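Local structure of AbyA5 (Verrucosispora maris, 4YWF) at residues L345-V348 with L349-G353; D277-R280 with N281-L284. The protein catalyses the elimination of acetate in spirotetronate biosynthesis, a lyase reaction on an esterase-like alpha/beta-hydrolase scaffold. The protein carries 4 engineered substitutions. One frame throughout, in Å; residues are numbered along the deposited sequence.

Both contacts are local, each made within one continuous run of chain near the end of a helix, and both are partly buried. Contact 1 lies on helix 337-351, after the last strand of the alpha/beta-hydrolase sheet; contact 2 lies in the helical excursion between strands 233-239 and 296-301. They share no element, and their nearest atoms are about 15 Å apart. Contact 1 rests on regular helical bonds, aliphatic packing and a Schellman end, with a glutamine and a glutamate paired to an arginine of the sheet and a serine bonding back to its own helix. Contact 2 relies instead on a valine against an indole face and on a tight turn, while its charged and amide groups lie at the surface.

Contact 1. Residues L345-V348 with L349-G353; sequences LAQV and LEMSG
Leu345 with Leu349, Gln347 with Met351 and Val348 with Ser352 meet as i, i+4 neighbours in the last turns of helix 337-351, a local contact that stacks one turn on the next and then ends the helix. Leu349 N bonds to Leu345 O at 2.9 Å, and beside this bond the two leucines pack at an angle, Leu345 CD1 lying 4.1 Å from Leu349 CG. Branched aliphatic residues suit this side, which faces another helix. Met351, present as selenomethionine, bonds through its backbone N-H to Gln347 O, N to O 3.0 Å. The bend of Gln347 at chi2 (-72°) brings OE1 back along the helix, where CE of the extended Met351 chain lies 3.6 Å away. This is a van der Waals touch: OE1 accepts from Arg323 NE, while the neighbouring Glu350 forms a salt bridge with NH2 of the same arginine. At the C-terminal end Val348 O is gripped twice, by Ser352 N at 3.1 Å and by Ser352 OG at 3.0 Å, which arrive from opposite faces of the carbonyl plane. Serine suits the place because OG, set between its own backbone N and carbonyl carbon (chi1 61°), reaches back one turn. The chain then leaves the helix in a Schellman motif, Gly353 N bonding to Glu350 O and Ala354 N to Leu349 O; the positive phi of Gly353 favours glycine. Leu345, Ala346 and Leu349 pack on Val362 of helix 356-365, Val348, Met351 and Ser352 rest on Tyr212 of strand 207-215, and Gln347 and Met351 reach Ala297 of strand 296-301, which sets this helix between the sheet and the C-terminal helix.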
# COMPACT_ATOMS: atom_id res chain seq x y z
N LEU A 345 9.08 -9.10 -6.61
CA LEU A 345 10.26 -9.46 -5.90
C LEU A 345 11.52 -9.50 -6.79
O LEU A 345 12.54 -8.86 -6.48
CB LEU A 345 9.99 -10.77 -5.17
CG LEU A 345 11.15 -11.27 -4.37
CD1 LEU A 345 11.58 -10.21 -3.33
CD2 LEU A 345 10.76 -12.59 -3.71
N ALA A 346 11.41 -10.17 -7.93
CA ALA A 346 12.51 -10.31 -8.84
C ALA A 346 12.97 -8.95 -9.31
O ALA A 346 14.15 -8.68 -9.40
CB ALA A 346 12.06 -11.14 -10.03
N GLN A 347 12.00 -8.07 -9.58
CA GLN A 347 12.33 -6.73 -9.98
C GLN A 347 13.12 -5.95 -8.89
O GLN A 347 14.11 -5.32 -9.20
CB GLN A 347 11.04 -5.96 -10.35
CG GLN A 347 10.50 -6.36 -11.71
CD GLN A 347 11.36 -5.83 -12.84
OE1 GLN A 347 11.85 -4.70 -12.80
NE2 GLN A 347 11.48 -6.62 -13.88
N VAL A 348 12.68 -5.97 -7.62
CA VAL A 348 13.40 -5.20 -6.60
C VAL A 348 14.75 -5.80 -6.30
O VAL A 348 15.70 -5.08 -6.09
CB VAL A 348 12.68 -4.99 -5.29
CG1 VAL A 348 12.37 -6.28 -4.57
CG2 VAL A 348 13.56 -4.10 -4.39
N LEU A 349 14.89 -7.11 -6.40
CA LEU A 349 16.22 -7.68 -6.22
C LEU A 349 17.20 -7.31 -7.31
O LEU A 349 18.40 -7.11 -7.01
CB LEU A 349 16.15 -9.19 -6.11
CG LEU A 349 15.35 -9.76 -4.94
CD1 LEU A 349 15.29 -11.28 -5.03
CD2 LEU A 349 15.92 -9.35 -3.59
N GLU A 350 16.74 -7.21 -8.55
CA GLU A 350 17.56 -6.76 -9.64
C GLU A 350 17.96 -5.33 -9.46
O GLU A 350 19.12 -5.03 -9.52
CB GLU A 350 16.84 -6.91 -10.96
CG GLU A 350 17.70 -6.59 -12.18
CD GLU A 350 17.53 -5.15 -12.60
OE1 GLU A 350 16.56 -4.52 -12.19
OE2 GLU A 350 18.41 -4.62 -13.27
N MSE A 351 16.98 -4.43 -9.20
CA MSE A 351 17.26 -3.03 -9.03
C MSE A 351 18.22 -2.75 -7.93
O MSE A 351 18.98 -1.80 -8.00
CB MSE A 351 15.99 -2.24 -8.65
CG MSE A 351 14.99 -2.22 -9.75
SE MSE A 351 13.34 -1.38 -9.06
CE MSE A 351 12.25 -1.84 -10.59
N SER A 352 18.22 -3.52 -6.86
CA SER A 352 19.12 -3.23 -5.76
C SER A 352 20.40 -4.02 -5.81
O SER A 352 21.18 -3.93 -4.85
CB SER A 352 18.43 -3.49 -4.40
OG SER A 352 18.06 -4.84 -4.29
N GLY A 353 20.63 -4.77 -6.88
CA GLY A 353 21.86 -5.58 -6.98
C GLY A 353 21.99 -6.66 -5.91
O GLY A 353 23.04 -6.84 -5.30

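Contact 2. Residues D277-R280 with N281-L284; sequences DHVR and NWAL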
# COMPACT_ATOMS: atom_id res chain seq x y z
N ASP A 277 -12.56 16.64 -8.35
CA ASP A 277 -12.16 17.99 -8.58
C ASP A 277 -11.00 18.27 -7.71
O ASP A 277 -10.01 18.92 -8.12
CB ASP A 277 -13.25 19.01 -8.22
CG ASP A 277 -14.25 19.19 -9.30
OD1 ASP A 277 -14.04 18.71 -10.46
OD2 ASP A 277 -15.27 19.82 -8.99
N HIS A 278 -11.09 17.75 -6.49
CA HIS A 278 -10.02 17.98 -5.54
C HIS A 278 -8.65 17.44 -6.05
O HIS A 278 -7.63 18.05 -5.80
CB HIS A 278 -10.40 17.42 -4.16
CG HIS A 278 -9.40 17.73 -3.09
ND1 HIS A 278 -9.15 19.00 -2.64
CD2 HIS A 278 -8.57 16.92 -2.40
CE1 HIS A 278 -8.21 18.98 -1.72
NE2 HIS A 278 -7.84 17.72 -1.55
N VAL A 279 -8.65 16.33 -6.77
CA VAL A 279 -7.37 15.65 -7.12
C VAL A 279 -7.02 15.92 -8.59
O VAL A 279 -6.06 15.33 -9.13
CB VAL A 279 -7.42 14.13 -6.85
CG1 VAL A 279 -7.64 13.88 -5.36
CG2 VAL A 279 -8.53 13.43 -7.65
N ARG A 280 -7.77 16.83 -9.22
CA ARG A 280 -7.59 17.09 -10.66
C ARG A 280 -6.14 17.46 -10.99
O ARG A 280 -5.56 16.83 -11.86
CB ARG A 280 -8.62 18.07 -11.22
CG ARG A 280 -8.53 19.53 -10.72
CD ARG A 280 -9.79 20.31 -11.10
NE ARG A 280 -9.63 21.76 -10.95
CZ ARG A 280 -9.74 22.43 -9.80
NH1 ARG A 280 -10.01 21.79 -8.66
NH2 ARG A 280 -9.57 23.75 -9.79
N ASN A 281 -5.50 18.33 -10.26
CA ASN A 281 -4.15 18.71 -10.63
C ASN A 281 -3.06 17.77 -10.08
O ASN A 281 -1.90 18.12 -10.07
CB ASN A 281 -3.89 20.18 -10.28
CG ASN A 281 -4.91 21.13 -10.96
OD1 ASN A 281 -5.17 21.03 -12.17
ND2 ASN A 281 -5.48 22.03 -10.19
N TRP A 282 -3.45 16.57 -9.64
CA TRP A 282 -2.46 15.58 -9.19
C TRP A 282 -1.89 14.75 -10.32
O TRP A 282 -0.98 13.93 -10.10
CB TRP A 282 -3.10 14.65 -8.15
CG TRP A 282 -3.47 15.33 -6.87
CD1 TRP A 282 -3.45 16.72 -6.58
CD2 TRP A 282 -3.94 14.69 -5.70
NE1 TRP A 282 -3.86 16.92 -5.27
CE2 TRP A 282 -4.17 15.70 -4.71
CE3 TRP A 282 -4.14 13.35 -5.35
CZ2 TRP A 282 -4.61 15.39 -3.43
CZ3 TRP A 282 -4.60 13.04 -4.06
CH2 TRP A 282 -4.83 14.05 -3.13
N ALA A 283 -2.43 14.90 -11.52
CA ALA A 283 -1.96 14.11 -12.64
C ALA A 283 -0.45 14.25 -12.83
O ALA A 283 0.10 15.33 -12.70
CB ALA A 283 -2.66 14.55 -13.90
N LEU A 284 0.22 13.14 -13.09
CA LEU A 284 1.57 13.15 -13.62
C LEU A 284 1.59 13.48 -15.13
O LEU A 284 0.97 12.79 -15.98
CB LEU A 284 2.26 11.81 -13.36
CG LEU A 284 2.37 11.40 -11.88
CD1 LEU A 284 2.68 9.94 -11.76
CD2 LEU A 284 3.45 12.22 -11.20
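His278, in helix 275-278, brings its imidazole near the indole of Trp282, with His278 CD2 4.4 Å from Trp282 CZ2, at an oblique angle. Val279, the first residue to leave helical geometry, gives the closest contact between two side chains. With CG1 placed anti to its carbonyl carbon (chi1 -62°), that methyl lies over the six-membered ring of Trp282, 3.4 Å from CZ3 and 13° off the ring normal through the centroid, a CH-pi contact. A small branched side chain suits the spot, since its methyl can sit directly over the six-membered ring. Val279 O also accepts from Trp282 N at 2.9 Å. With Arg280 and Asn281 between them, their backbone angles close to those of a type I beta turn, this bond curls the chain away from the helix and into the loop before helix 286-290, within the excursion where relatives of this fold commonly carry a lid. Arg280, next in line, sends an extended chain back to Asp277 O, its NH1 bonding there at 2.9 Å while its backbone N reaches the same oxygen from the other face, 3.3 Å away. Asn281 runs alongside it, with ND2 over one face of the guanidinium and the amide plane turned 53° from it; polar side chains, one long and one short, suit this exposed position. Were Trp282 replaced by alanine, the Val279 methyl would probably lose the ring face it packs on, and Tyr187 its edge-to-face partner. Phe247 of helix 245-248 touches both Val279 and Trp282, and Trp282 O accepts a hydrogen bond from His221 NE2.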